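Local coordinates for MUTM (fpg) protein (Thermus thermophilus, PDB 1EE8) that belongs to the MutM (Fpg) family, combining a strand-rich N-terminal domain, a helical H2TH domain and a zinc finger in one chain, at residues 15-20 with 86-91; 48-53 with 155-160; 69-74 with 95-100; 119-124 with 151-156. All coordinates share one frame; numbering follows the deposited sequence.

Contact 1 (15-20 with 86-91); sequences PLVLGQ and LVLEGR
Gln20 reaches across to the turn at Glu89-Gly90 and takes the backbone N-H of Gly90 on its side-chain oxygen, with Gln20 OE1 2.8 Å from Gly90 N. The bond is bent, 131° at the hydrogen, and the donor lies 26° off the carbonyl plane. A chi2 of -98° bends the Gln20 chain; its amide crosses the Glu89 side chain obliquely, Gln20 NE2 lying 3.7 Å from Glu89 CG. Glycine suits position 90 because nothing branches from its CA, letting Gln20 OE1 come within 3.1 Å of Gly90 CA. The carboxylate of Glu89 looks elsewhere: its OE1 is bonded to the Thr21 hydroxyl. Deeper in, one branch each of two apolar residues makes the buried contact, Val17 CG1 lying 3.5 Å from Leu88 CD2; Val17 also rests on Leu93 and Ile44. On the outer flank Arg91 bends at chi3 and lays one face of its guanidinium over a methyl of Leu16, NH1 to CD2 3.8 Å, a plain apolar cover for a flat cation. The backbones are shaped for this meeting. A type II turn from Val17 to Gln20, closed by Gln20 N to Val17 O at 2.9 Å, takes the chain off the helix, with Gly19 supplying the positive phi. Opposite it, Leu88 N bonds to Arg91 O at 2.7 Å. The arrangement is that of a helix C-terminus, here helix 3-17, laid against the tight beta hairpin joining strands 82-88 and 92-96 in the Fpg N-terminal domain.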
loop_
_atom_site.group_PDB
_atom_site.type_symbol
_atom_site.label_atom_id
_atom_site.label_comp_id
_atom_site.label_asym_id
_atom_site.label_seq_id
_atom_site.Cartn_x
_atom_site.Cartn_y
_atom_site.Cartn_z
ATOM N N PRO A 15 -7.632 -13.745 -20.558
ATOM C CA PRO A 15 -8.970 -14.351 -20.575
ATOM C C PRO A 15 -9.338 -14.953 -19.218
ATOM O O PRO A 15 -10.506 -15.245 -18.953
ATOM C CB PRO A 15 -8.854 -15.445 -21.638
ATOM C CG PRO A 15 -7.662 -15.042 -22.465
ATOM C CD PRO A 15 -6.717 -14.471 -21.453
ATOM N N LEU A 16 -8.335 -15.139 -18.367
ATOM C CA LEU A 16 -8.547 -15.737 -17.055
ATOM C C LEU A 16 -8.660 -14.761 -15.889
ATOM O O LEU A 16 -9.231 -15.103 -14.857
ATOM C CB LEU A 16 -7.413 -16.723 -16.744
ATOM C CG LEU A 16 -7.144 -17.860 -17.730
ATOM C CD1 LEU A 16 -5.899 -18.638 -17.293
ATOM C CD2 LEU A 16 -8.364 -18.774 -17.797
ATOM N N VAL A 17 -8.127 -13.554 -16.043
ATOM C CA VAL A 17 -8.149 -12.594 -14.949
ATOM C C VAL A 17 -8.886 -11.288 -15.204
ATOM O O VAL A 17 -9.244 -10.588 -14.259
ATOM C CB VAL A 17 -6.718 -12.242 -14.522
ATOM C CG1 VAL A 17 -5.918 -13.514 -14.313
ATOM C CG2 VAL A 17 -6.061 -11.362 -15.578
ATOM N N LEU A 18 -9.101 -10.951 -16.470
ATOM C CA LEU A 18 -9.780 -9.709 -16.812
ATOM C C LEU A 18 -11.085 -9.535 -16.037
ATOM O O LEU A 18 -11.933 -10.423 -16.022
ATOM C CB LEU A 18 -10.049 -9.668 -18.319
ATOM C CG LEU A 18 -9.309 -8.625 -19.163
ATOM C CD1 LEU A 18 -9.963 -7.271 -18.973
ATOM C CD2 LEU A 18 -7.842 -8.575 -18.786
ATOM N N GLY A 19 -11.227 -8.393 -15.370
ATOM C CA GLY A 19 -12.444 -8.121 -14.618
ATOM C C GLY A 19 -12.567 -8.794 -13.264
ATOM O O GLY A 19 -13.535 -8.557 -12.538
ATOM N N GLN A 20 -11.593 -9.629 -12.919
ATOM C CA GLN A 20 -11.597 -10.335 -11.639
ATOM C C GLN A 20 -11.027 -9.480 -10.510
ATOM O O GLN A 20 -10.130 -8.661 -10.724
ATOM C CB GLN A 20 -10.764 -11.618 -11.746
ATOM C CG GLN A 20 -11.336 -12.678 -12.668
ATOM C CD GLN A 20 -12.098 -13.744 -11.912
ATOM O OE1 GLN A 20 -11.515 -14.524 -11.149
ATOM N NE2 GLN A 20 -13.413 -13.781 -12.112
ATOM N N LEU A 86 -1.417 -14.746 -6.330
ATOM C CA LEU A 86 -2.362 -13.676 -6.594
ATOM C C LEU A 86 -3.709 -14.369 -6.460
ATOM O O LEU A 86 -4.112 -15.131 -7.341
ATOM C CB LEU A 86 -2.194 -13.137 -8.018
ATOM C CG LEU A 86 -1.222 -11.978 -8.250
ATOM C CD1 LEU A 86 -0.026 -12.106 -7.343
ATOM C CD2 LEU A 86 -0.805 -11.936 -9.716
ATOM N N VAL A 87 -4.380 -14.127 -5.343
ATOM C CA VAL A 87 -5.669 -14.742 -5.075
ATOM C C VAL A 87 -6.800 -13.912 -5.671
ATOM O O VAL A 87 -7.096 -12.824 -5.187
ATOM C CB VAL A 87 -5.884 -14.884 -3.560
ATOM C CG1 VAL A 87 -7.222 -15.530 -3.273
ATOM C CG2 VAL A 87 -4.739 -15.704 -2.959
ATOM N N LEU A 88 -7.405 -14.432 -6.736
ATOM C CA LEU A 88 -8.516 -13.766 -7.409
ATOM C C LEU A 88 -9.822 -14.360 -6.911
ATOM O O LEU A 88 -9.831 -15.412 -6.272
ATOM C CB LEU A 88 -8.422 -13.959 -8.921
ATOM C CG LEU A 88 -7.413 -13.110 -9.698
ATOM C CD1 LEU A 88 -6.156 -12.863 -8.892
ATOM C CD2 LEU A 88 -7.103 -13.824 -10.996
ATOM N N GLU A 89 -10.930 -13.700 -7.206
ATOM C CA GLU A 89 -12.206 -14.212 -6.744
ATOM C C GLU A 89 -12.514 -15.550 -7.407
ATOM O O GLU A 89 -13.010 -16.468 -6.756
ATOM C CB GLU A 89 -13.329 -13.192 -7.009
ATOM C CG GLU A 89 -13.753 -13.028 -8.463
ATOM C CD GLU A 89 -14.802 -11.934 -8.648
ATOM O OE1 GLU A 89 -14.448 -10.737 -8.548
ATOM O OE2 GLU A 89 -15.983 -12.271 -8.888
ATOM N N GLY A 90 -12.186 -15.676 -8.688
ATOM C CA GLY A 90 -12.469 -16.910 -9.398
ATOM C C GLY A 90 -11.377 -17.966 -9.389
ATOM O O GLY A 90 -11.648 -19.142 -9.646
ATOM N N ARG A 91 -10.143 -17.559 -9.102
ATOM C CA ARG A 91 -9.031 -18.498 -9.077
ATOM C C ARG A 91 -7.774 -17.867 -8.501
ATOM O O ARG A 91 -7.790 -16.728 -8.051
ATOM C CB ARG A 91 -8.725 -19.006 -10.483
ATOM C CG ARG A 91 -8.392 -17.908 -11.474
ATOM C CD ARG A 91 -7.435 -18.409 -12.536
ATOM N NE ARG A 91 -7.884 -19.636 -13.196
ATOM C CZ ARG A 91 -8.936 -19.717 -14.004
ATOM N NH1 ARG A 91 -9.671 -18.640 -14.260
ATOM N NH2 ARG A 91 -9.239 -20.873 -14.580
#

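Contact 2 (48-53 with 155-160); sequences DRRGKF and LAAGVG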
loop_
_atom_site.group_PDB
_atom_site.type_symbol
_atom_site.label_atom_id
_atom_site.label_comp_id
_atom_site.label_asym_id
_atom_site.label_seq_id
_atom_site.Cartn_x
_atom_site.Cartn_y
_atom_site.Cartn_z
ATOM N N ASP A 48 -0.946 -5.585 -19.161
ATOM C CA ASP A 48 -0.106 -5.050 -20.222
ATOM C C ASP A 48 1.312 -5.598 -20.136
ATOM O O ASP A 48 1.696 -6.234 -19.151
ATOM C CB ASP A 48 -0.047 -3.522 -20.148
ATOM C CG ASP A 48 -1.412 -2.873 -20.270
ATOM O OD1 ASP A 48 -2.207 -3.298 -21.133
ATOM O OD2 ASP A 48 -1.683 -1.926 -19.502
ATOM N N ARG A 49 2.078 -5.354 -21.189
ATOM C CA ARG A 49 3.464 -5.781 -21.246
ATOM C C ARG A 49 4.278 -4.659 -21.842
ATOM O O ARG A 49 3.914 -4.084 -22.868
ATOM C CB ARG A 49 3.644 -7.024 -22.125
ATOM C CG ARG A 49 5.118 -7.439 -22.266
ATOM C CD ARG A 49 5.327 -8.487 -23.356
ATOM N NE ARG A 49 4.969 -7.973 -24.679
ATOM C CZ ARG A 49 5.632 -7.012 -25.313
ATOM N NH1 ARG A 49 5.230 -6.605 -26.508
ATOM N NH2 ARG A 49 6.701 -6.461 -24.761
ATOM N N ARG A 50 5.375 -4.336 -21.181
ATOM C CA ARG A 50 6.284 -3.315 -21.656
ATOM C C ARG A 50 7.618 -4.036 -21.541
ATOM O O ARG A 50 8.031 -4.414 -20.442
ATOM C CB ARG A 50 6.255 -2.089 -20.745
ATOM C CG ARG A 50 7.036 -0.908 -21.287
ATOM C CD ARG A 50 6.306 -0.233 -22.434
ATOM N NE ARG A 50 7.064 0.896 -22.975
ATOM C CZ ARG A 50 8.046 0.791 -23.866
ATOM N NH1 ARG A 50 8.402 -0.398 -24.335
ATOM N NH2 ARG A 50 8.676 1.880 -24.286
ATOM N N GLY A 51 8.272 -4.248 -22.677
ATOM C CA GLY A 51 9.536 -4.960 -22.665
ATOM C C GLY A 51 9.293 -6.345 -22.091
ATOM O O GLY A 51 8.444 -7.098 -22.584
ATOM N N LYS A 52 10.025 -6.673 -21.035
ATOM C CA LYS A 52 9.898 -7.967 -20.372
ATOM C C LYS A 52 9.041 -7.869 -19.123
ATOM O O LYS A 52 8.930 -8.832 -18.369
ATOM C CB LYS A 52 11.274 -8.498 -19.975
ATOM C CG LYS A 52 12.199 -8.746 -21.139
ATOM C CD LYS A 52 13.571 -9.157 -20.661
ATOM C CE LYS A 52 14.534 -9.270 -21.825
ATOM N NZ LYS A 52 15.936 -9.412 -21.352
ATOM N N PHE A 53 8.443 -6.706 -18.893
ATOM C CA PHE A 53 7.608 -6.524 -17.714
ATOM C C PHE A 53 6.153 -6.835 -17.978
ATOM O O PHE A 53 5.626 -6.573 -19.059
ATOM C CB PHE A 53 7.672 -5.087 -17.187
ATOM C CG PHE A 53 9.020 -4.676 -16.686
ATOM C CD1 PHE A 53 9.914 -4.018 -17.525
ATOM C CD2 PHE A 53 9.384 -4.908 -15.360
ATOM C CE1 PHE A 53 11.146 -3.592 -17.048
ATOM C CE2 PHE A 53 10.617 -4.486 -14.876
ATOM C CZ PHE A 53 11.496 -3.829 -15.717
ATOM N N LEU A 155 17.075 0.319 -27.333
ATOM C CA LEU A 155 16.952 0.249 -28.784
ATOM C C LEU A 155 15.908 -0.788 -29.176
ATOM O O LEU A 155 15.159 -0.596 -30.129
ATOM C CB LEU A 155 18.289 -0.132 -29.428
ATOM C CG LEU A 155 19.372 0.930 -29.639
ATOM C CD1 LEU A 155 19.900 1.438 -28.301
ATOM C CD2 LEU A 155 20.502 0.320 -30.460
ATOM N N ALA A 156 15.874 -1.891 -28.432
ATOM C CA ALA A 156 14.937 -2.980 -28.692
ATOM C C ALA A 156 14.423 -3.570 -27.381
ATOM O O ALA A 156 14.987 -4.530 -26.856
ATOM C CB ALA A 156 15.631 -4.065 -29.511
ATOM N N ALA A 157 13.345 -3.003 -26.855
ATOM C CA ALA A 157 12.783 -3.481 -25.601
ATOM C C ALA A 157 12.345 -4.941 -25.665
ATOM O O ALA A 157 11.808 -5.400 -26.675
ATOM C CB ALA A 157 11.602 -2.598 -25.190
ATOM N N GLY A 158 12.588 -5.675 -24.585
ATOM C CA GLY A 158 12.174 -7.065 -24.531
ATOM C C GLY A 158 13.100 -8.123 -25.107
ATOM O O GLY A 158 12.847 -9.314 -24.938
ATOM N N VAL A 159 14.171 -7.705 -25.771
ATOM C CA VAL A 159 15.100 -8.650 -26.371
ATOM C C VAL A 159 16.176 -9.152 -25.411
ATOM O O VAL A 159 16.827 -8.371 -24.712
ATOM C CB VAL A 159 15.787 -8.032 -27.616
ATOM C CG1 VAL A 159 16.725 -9.051 -28.260
ATOM C CG2 VAL A 159 14.734 -7.582 -28.611
ATOM N N GLY A 160 16.350 -10.467 -25.387
ATOM C CA GLY A 160 17.354 -11.080 -24.538
ATOM C C GLY A 160 18.299 -11.946 -25.359
ATOM O O GLY A 160 18.350 -11.844 -26.587
HETATM O O HOH W 1 18.098 -8.389 -22.366
#
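Backbone packing brings Gly51 and Gly158 together, the CA of Gly51 lying 3.7 Å from Gly158 N. Both glycines take positive phi, Gly51 in a type II' turn from Arg50 to Phe53 and Gly158 in a type II turn from Ala156 to Val159, and the absence of side chains lets the two turns touch directly. Apolar contact is supplied by the small methyl of Ala157, whose CB sits 4.0 Å from Gly51 CA and near the guanidinium of Arg50, which is itself salt-bridged to Glu124. Lys52 adds the aliphatic part of a long chain, extended beyond CG, that runs beside the second turn and puts its CE 3.5 Å from Gly158 O. Its polar end is joined through water: Lys52 NZ donates to water 1 at 2.6 Å, and that water donates to Val159 O at 2.7 Å. Two further bonds brace the turns: Arg49 NH2 meets a lone pair of Gly51 O in the carbonyl plane, 2.9 Å away and 151° at the hydrogen, and Gln153 OE1 receives Gly158 N. Glu124 also receives Gly51 N and Arg49. Here the hairpin turn of strands 42-50 and 53-58 meets the loop between helices 146-152 and 161-170, with Gly160 at the N-cap of the latter, a loop consistent with the turns of the helix-two-turn-helix motif that names the H2TH domain.

Contact 3 (69-74 with 95-100); sequences GMTGGF and FHDPRR
Gly73 and His96 form an antiparallel hydrogen-bonded pair where strand 73-75, one of the two edge strands of the sheet within this chain, lies along strand 92-96. Gly73 N bonds to His96 O at 2.9 Å and His96 N to Gly73 O at 2.8 Å. In the next, non-hydrogen-bonded pair, Phe74 and Phe95 project from the same face of the sheet; Phe95 CD2 stands over one face of the Phe74 ring, 3.9 Å from CE1, and the ring planes are 56° apart. Gly72 fits beside Phe95, where a side chain would be tight. On the other face, Pro98 CD covers a face of the His96 ring, whose ND1 is bonded to Thr79. Beyond the strands the two segments stay joined through Thr71. With chi1 of 59° its OG1 lies between the backbone N and the carbonyl carbon, facing the other segment, and there it takes the N-H of Arg99 at 2.9 Å, nearly straight at 165°. The same Thr71 OG1 gives its proton to Asp97 OD2, also 2.9 Å away and met nearly end-on along the C-O bond. Threonine suits the place, since a hydroxyl can accept and donate at once while its methyl CG2 packs on Arg99 CG at 3.8 Å. Water 2 accepts from Thr71 N and donates to Asp97 OD2 over a short distance. Asp97 OD1 takes Gly102 N. With both oxygens of this buried carboxylate receiving hydrogen bonds, its ionised form is probably favoured, and the bonds to both should restrain its rotation.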
loop_
_atom_site.group_PDB
_atom_site.type_symbol
_atom_site.label_atom_id
_atom_site.label_comp_id
_atom_site.label_asym_id
_atom_site.label_seq_id
_atom_site.Cartn_x
_atom_site.Cartn_y
_atom_site.Cartn_z
ATOM N N GLY A 69 12.399 -12.367 -14.396
ATOM C CA GLY A 69 13.777 -12.737 -14.138
ATOM C C GLY A 69 14.137 -13.959 -14.959
ATOM O O GLY A 69 13.503 -14.233 -15.971
ATOM N N MET A 70 15.131 -14.714 -14.507
ATOM C CA MET A 70 15.590 -15.894 -15.230
ATOM C C MET A 70 14.677 -17.120 -15.193
ATOM O O MET A 70 14.591 -17.858 -16.173
ATOM C CB MET A 70 16.979 -16.291 -14.718
ATOM C CG MET A 70 17.548 -17.541 -15.364
ATOM S SD MET A 70 19.146 -17.996 -14.655
ATOM C CE MET A 70 20.277 -17.202 -15.842
ATOM N N THR A 71 14.005 -17.349 -14.074
ATOM C CA THR A 71 13.145 -18.521 -13.954
ATOM C C THR A 71 11.742 -18.213 -13.442
ATOM O O THR A 71 10.991 -19.121 -13.074
ATOM C CB THR A 71 13.780 -19.545 -13.011
ATOM O OG1 THR A 71 13.975 -18.949 -11.720
ATOM C CG2 THR A 71 15.125 -20.005 -13.569
ATOM N N GLY A 72 11.389 -16.937 -13.422
ATOM C CA GLY A 72 10.075 -16.556 -12.930
ATOM C C GLY A 72 8.944 -16.804 -13.911
ATOM O O GLY A 72 9.119 -16.717 -15.132
ATOM N N GLY A 73 7.771 -17.118 -13.372
ATOM C CA GLY A 73 6.618 -17.357 -14.217
ATOM C C GLY A 73 5.357 -17.523 -13.396
ATOM O O GLY A 73 5.419 -17.862 -12.212
ATOM N N PHE A 74 4.214 -17.245 -14.014
ATOM C CA PHE A 74 2.926 -17.400 -13.351
ATOM C C PHE A 74 2.388 -18.758 -13.773
ATOM O O PHE A 74 2.448 -19.096 -14.950
ATOM C CB PHE A 74 1.965 -16.290 -13.790
ATOM C CG PHE A 74 2.267 -14.960 -13.173
ATOM C CD1 PHE A 74 1.943 -14.710 -11.845
ATOM C CD2 PHE A 74 2.939 -13.980 -13.897
ATOM C CE1 PHE A 74 2.288 -13.499 -11.238
ATOM C CE2 PHE A 74 3.288 -12.768 -13.299
ATOM C CZ PHE A 74 2.961 -12.529 -11.967
ATOM N N PHE A 95 3.152 -17.500 -8.465
ATOM C CA PHE A 95 4.407 -16.990 -8.990
ATOM C C PHE A 95 5.519 -17.992 -8.665
ATOM O O PHE A 95 6.041 -18.042 -7.555
ATOM C CB PHE A 95 4.704 -15.610 -8.388
ATOM C CG PHE A 95 5.920 -14.936 -8.973
ATOM C CD1 PHE A 95 7.068 -14.760 -8.208
ATOM C CD2 PHE A 95 5.918 -14.486 -10.287
ATOM C CE1 PHE A 95 8.206 -14.145 -8.741
ATOM C CE2 PHE A 95 7.050 -13.870 -10.837
ATOM C CZ PHE A 95 8.199 -13.700 -10.060
ATOM N N HIS A 96 5.831 -18.808 -9.659
ATOM C CA HIS A 96 6.850 -19.841 -9.587
ATOM C C HIS A 96 8.188 -19.170 -9.880
ATOM O O HIS A 96 8.320 -18.477 -10.888
ATOM C CB HIS A 96 6.549 -20.891 -10.658
ATOM C CG HIS A 96 7.646 -21.888 -10.864
ATOM N ND1 HIS A 96 7.988 -22.829 -9.914
ATOM C CD2 HIS A 96 8.478 -22.091 -11.912
ATOM C CE1 HIS A 96 8.981 -23.568 -10.369
ATOM N NE2 HIS A 96 9.299 -23.141 -11.578
ATOM N N ASP A 97 9.175 -19.348 -9.008
ATOM C CA ASP A 97 10.469 -18.725 -9.259
ATOM C C ASP A 97 11.616 -19.418 -8.534
ATOM O O ASP A 97 12.036 -18.996 -7.456
ATOM C CB ASP A 97 10.432 -17.242 -8.866
ATOM C CG ASP A 97 11.669 -16.478 -9.337
ATOM O OD1 ASP A 97 11.860 -15.324 -8.903
ATOM O OD2 ASP A 97 12.443 -17.030 -10.150
ATOM N N PRO A 98 12.142 -20.491 -9.130
ATOM C CA PRO A 98 13.252 -21.272 -8.577
ATOM C C PRO A 98 14.469 -20.440 -8.152
ATOM O O PRO A 98 14.910 -20.531 -7.016
ATOM C CB PRO A 98 13.597 -22.226 -9.715
ATOM C CG PRO A 98 12.264 -22.470 -10.351
ATOM C CD PRO A 98 11.671 -21.078 -10.399
ATOM N N ARG A 99 15.003 -19.625 -9.060
ATOM C CA ARG A 99 16.197 -18.836 -8.750
ATOM C C ARG A 99 15.994 -17.518 -8.012
ATOM O O ARG A 99 16.966 -16.857 -7.651
ATOM C CB ARG A 99 17.022 -18.612 -10.020
ATOM C CG ARG A 99 17.535 -19.917 -10.629
ATOM C CD ARG A 99 18.718 -19.692 -11.552
ATOM N NE ARG A 99 19.844 -19.094 -10.836
ATOM C CZ ARG A 99 21.034 -18.845 -11.375
ATOM N NH1 ARG A 99 21.990 -18.295 -10.641
ATOM N NH2 ARG A 99 21.272 -19.153 -12.643
ATOM N N ARG A 100 14.734 -17.147 -7.792
ATOM C CA ARG A 100 14.368 -15.941 -7.051
ATOM C C ARG A 100 14.825 -14.600 -7.615
ATOM O O ARG A 100 15.088 -13.668 -6.855
ATOM C CB ARG A 100 14.846 -16.057 -5.597
ATOM C CG ARG A 100 14.513 -17.391 -4.942
ATOM C CD ARG A 100 14.834 -17.395 -3.457
ATOM N NE ARG A 100 13.830 -16.679 -2.676
ATOM C CZ ARG A 100 13.867 -16.551 -1.353
ATOM N NH1 ARG A 100 14.868 -17.087 -0.662
ATOM N NH2 ARG A 100 12.902 -15.897 -0.715
HETATM O O HOH W 2 13.862 -15.593 -11.642
#

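Contact 4 (119-124 with 151-156); sequences LRLGPE and LDQRLA
Arg120 and Arg154 cross obliquely on the exposed flank, their guanidinium planes 35° apart. The touch is made by the terminal NH2 of Arg154 against the methylene CD of Arg120, 3.8 Å away, rather than by charge on charge, although Arg120 NE is only 4.1 Å from that same Arg154 NH2. Asp152 probably offsets this like-charge proximity: Arg154 folds back at chi3 (68°), which lets its NE form a salt bridge with Asp152 OD1 at 3.3 Å. Separately, water 3, at the in-plane edge of the Arg120 guanidinium, makes a weak bridge, accepting from NE and donating to Asp152 O at 2.6 Å. Both arginines follow or end short helices, 117-120 and 146-152, in the H2TH domain of the Fpg family, and the contact joins two segments of one chain where they leave those helices. Underneath, Leu121 and Gln153 lie side by side and point the same way, with Leu121 CD2 3.8 Å from Gln153 OE1; the leucine offers an apolar flank to the buried amide, whose oxygen is already engaged by Gly158 of the following loop. The backbones meet beside these pairs. Gly122 N gives its hydrogen to a lone pair of Gln153 O in the carbonyl plane, 2.9 Å away and nearly straight at 172°. Glycine fits here because Arg154 O sits only 3.3 Å from Gly122 CA, in a CA-H...O contact on the side where a side chain would stand.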
loop_
_atom_site.group_PDB
_atom_site.type_symbol
_atom_site.label_atom_id
_atom_site.label_comp_id
_atom_site.label_asym_id
_atom_site.label_seq_id
_atom_site.Cartn_x
_atom_site.Cartn_y
_atom_site.Cartn_z
ATOM N N LEU A 119 10.987 3.093 -17.568
ATOM C CA LEU A 119 10.821 4.452 -18.074
ATOM C C LEU A 119 11.665 4.774 -19.301
ATOM O O LEU A 119 11.328 5.673 -20.068
ATOM C CB LEU A 119 11.144 5.465 -16.974
ATOM C CG LEU A 119 10.136 5.578 -15.832
ATOM C CD1 LEU A 119 10.676 6.525 -14.774
ATOM C CD2 LEU A 119 8.803 6.070 -16.375
ATOM N N ARG A 120 12.763 4.051 -19.484
ATOM C CA ARG A 120 13.639 4.304 -20.618
ATOM C C ARG A 120 13.542 3.268 -21.741
ATOM O O ARG A 120 14.202 3.408 -22.768
ATOM C CB ARG A 120 15.090 4.397 -20.146
ATOM C CG ARG A 120 15.603 3.157 -19.444
ATOM C CD ARG A 120 17.119 3.143 -19.450
ATOM N NE ARG A 120 17.677 1.951 -18.817
ATOM C CZ ARG A 120 17.729 1.751 -17.503
ATOM N NH1 ARG A 120 18.256 0.632 -17.024
ATOM N NH2 ARG A 120 17.262 2.669 -16.668
ATOM N N LEU A 121 12.739 2.228 -21.551
ATOM C CA LEU A 121 12.599 1.199 -22.581
ATOM C C LEU A 121 12.341 1.812 -23.952
ATOM O O LEU A 121 11.581 2.772 -24.081
ATOM C CB LEU A 121 11.455 0.243 -22.234
ATOM C CG LEU A 121 11.684 -0.722 -21.066
ATOM C CD1 LEU A 121 10.410 -1.519 -20.819
ATOM C CD2 LEU A 121 12.855 -1.647 -21.374
ATOM N N GLY A 122 12.981 1.257 -24.976
ATOM C CA GLY A 122 12.787 1.765 -26.319
ATOM C C GLY A 122 11.444 1.321 -26.858
ATOM O O GLY A 122 10.651 0.715 -26.136
ATOM N N PRO A 123 11.154 1.602 -28.133
ATOM C CA PRO A 123 9.871 1.200 -28.714
ATOM C C PRO A 123 9.658 -0.315 -28.693
ATOM O O PRO A 123 10.617 -1.092 -28.752
ATOM C CB PRO A 123 9.951 1.760 -30.130
ATOM C CG PRO A 123 11.424 1.688 -30.428
ATOM C CD PRO A 123 12.028 2.207 -29.154
ATOM N N GLU A 124 8.396 -0.726 -28.603
ATOM C CA GLU A 124 8.047 -2.140 -28.586
ATOM C C GLU A 124 8.302 -2.710 -29.991
ATOM O O GLU A 124 7.630 -2.339 -30.956
ATOM C CB GLU A 124 6.576 -2.305 -28.196
ATOM C CG GLU A 124 6.297 -3.403 -27.161
ATOM C CD GLU A 124 6.845 -3.087 -25.775
ATOM O OE1 GLU A 124 6.257 -3.567 -24.781
ATOM O OE2 GLU A 124 7.864 -2.373 -25.669
ATOM N N LEU A 151 20.722 -6.135 -26.737
ATOM C CA LEU A 151 20.363 -6.421 -25.357
ATOM C C LEU A 151 20.122 -5.184 -24.508
ATOM O O LEU A 151 19.535 -5.280 -23.433
ATOM C CB LEU A 151 21.455 -7.266 -24.706
ATOM C CG LEU A 151 21.311 -8.788 -24.749
ATOM C CD1 LEU A 151 20.837 -9.258 -26.117
ATOM C CD2 LEU A 151 22.651 -9.403 -24.392
ATOM N N ASP A 152 20.575 -4.027 -24.982
ATOM C CA ASP A 152 20.406 -2.790 -24.227
ATOM C C ASP A 152 18.955 -2.582 -23.825
ATOM O O ASP A 152 18.661 -2.309 -22.661
ATOM C CB ASP A 152 20.892 -1.584 -25.038
ATOM C CG ASP A 152 22.008 -0.823 -24.334
ATOM O OD1 ASP A 152 22.343 0.299 -24.778
ATOM O OD2 ASP A 152 22.555 -1.356 -23.337
ATOM N N GLN A 153 18.063 -2.715 -24.802
ATOM C CA GLN A 153 16.624 -2.559 -24.607
ATOM C C GLN A 153 16.151 -1.116 -24.688
ATOM O O GLN A 153 14.966 -0.824 -24.531
ATOM C CB GLN A 153 16.176 -3.210 -23.294
ATOM C CG GLN A 153 16.270 -4.731 -23.347
ATOM C CD GLN A 153 15.296 -5.410 -22.416
ATOM O OE1 GLN A 153 14.112 -5.073 -22.389
ATOM N NE2 GLN A 153 15.783 -6.386 -21.658
ATOM N N ARG A 154 17.089 -0.212 -24.934
ATOM C CA ARG A 154 16.756 1.191 -25.107
ATOM C C ARG A 154 16.540 1.302 -26.613
ATOM O O ARG A 154 15.908 2.237 -27.102
ATOM C CB ARG A 154 17.922 2.074 -24.676
ATOM C CG ARG A 154 19.276 1.531 -25.099
ATOM C CD ARG A 154 20.412 2.534 -24.877
ATOM N NE ARG A 154 20.701 2.805 -23.470
ATOM C CZ ARG A 154 19.947 3.555 -22.675
ATOM N NH1 ARG A 154 18.844 4.120 -23.136
ATOM N NH2 ARG A 154 20.305 3.748 -21.416
ATOM N N LEU A 155 17.075 0.319 -27.333
ATOM C CA LEU A 155 16.952 0.249 -28.784
ATOM C C LEU A 155 15.908 -0.788 -29.176
ATOM O O LEU A 155 15.159 -0.596 -30.129
ATOM C CB LEU A 155 18.289 -0.132 -29.428
ATOM C CG LEU A 155 19.372 0.930 -29.639
ATOM C CD1 LEU A 155 19.900 1.438 -28.301
ATOM C CD2 LEU A 155 20.502 0.320 -30.460
ATOM N N ALA A 156 15.874 -1.891 -28.432
ATOM C CA ALA A 156 14.937 -2.980 -28.692
ATOM C C ALA A 156 14.423 -3.570 -27.381
ATOM O O ALA A 156 14.987 -4.530 -26.856
ATOM C CB ALA A 156 15.631 -4.065 -29.511
HETATM O O HOH W 3 18.871 -0.652 -20.698
#

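Contacts 1 and 3 share the main sheet of the N-terminal domain, their centres 20 Å apart; strands 82-88 and 92-96 are neighbours in it, and Leu86 of one packs on Phe74 of the other. Contact 2 reaches the same sheet through strand 42-50 but crosses to the H2TH region, where contact 4 lies with its centre only 7 Å away. These two share Leu155 and Ala156, and side chains of one touch the other. Along the chain, contacts 1 and 2 alternate their segments, and contact 3 closes before contact 4 opens. Contacts 1 and 3 thus both lie within the N-terminal domain, whereas contact 2 joins its sheet to the H2TH region and contact 4 lies beside it within that region.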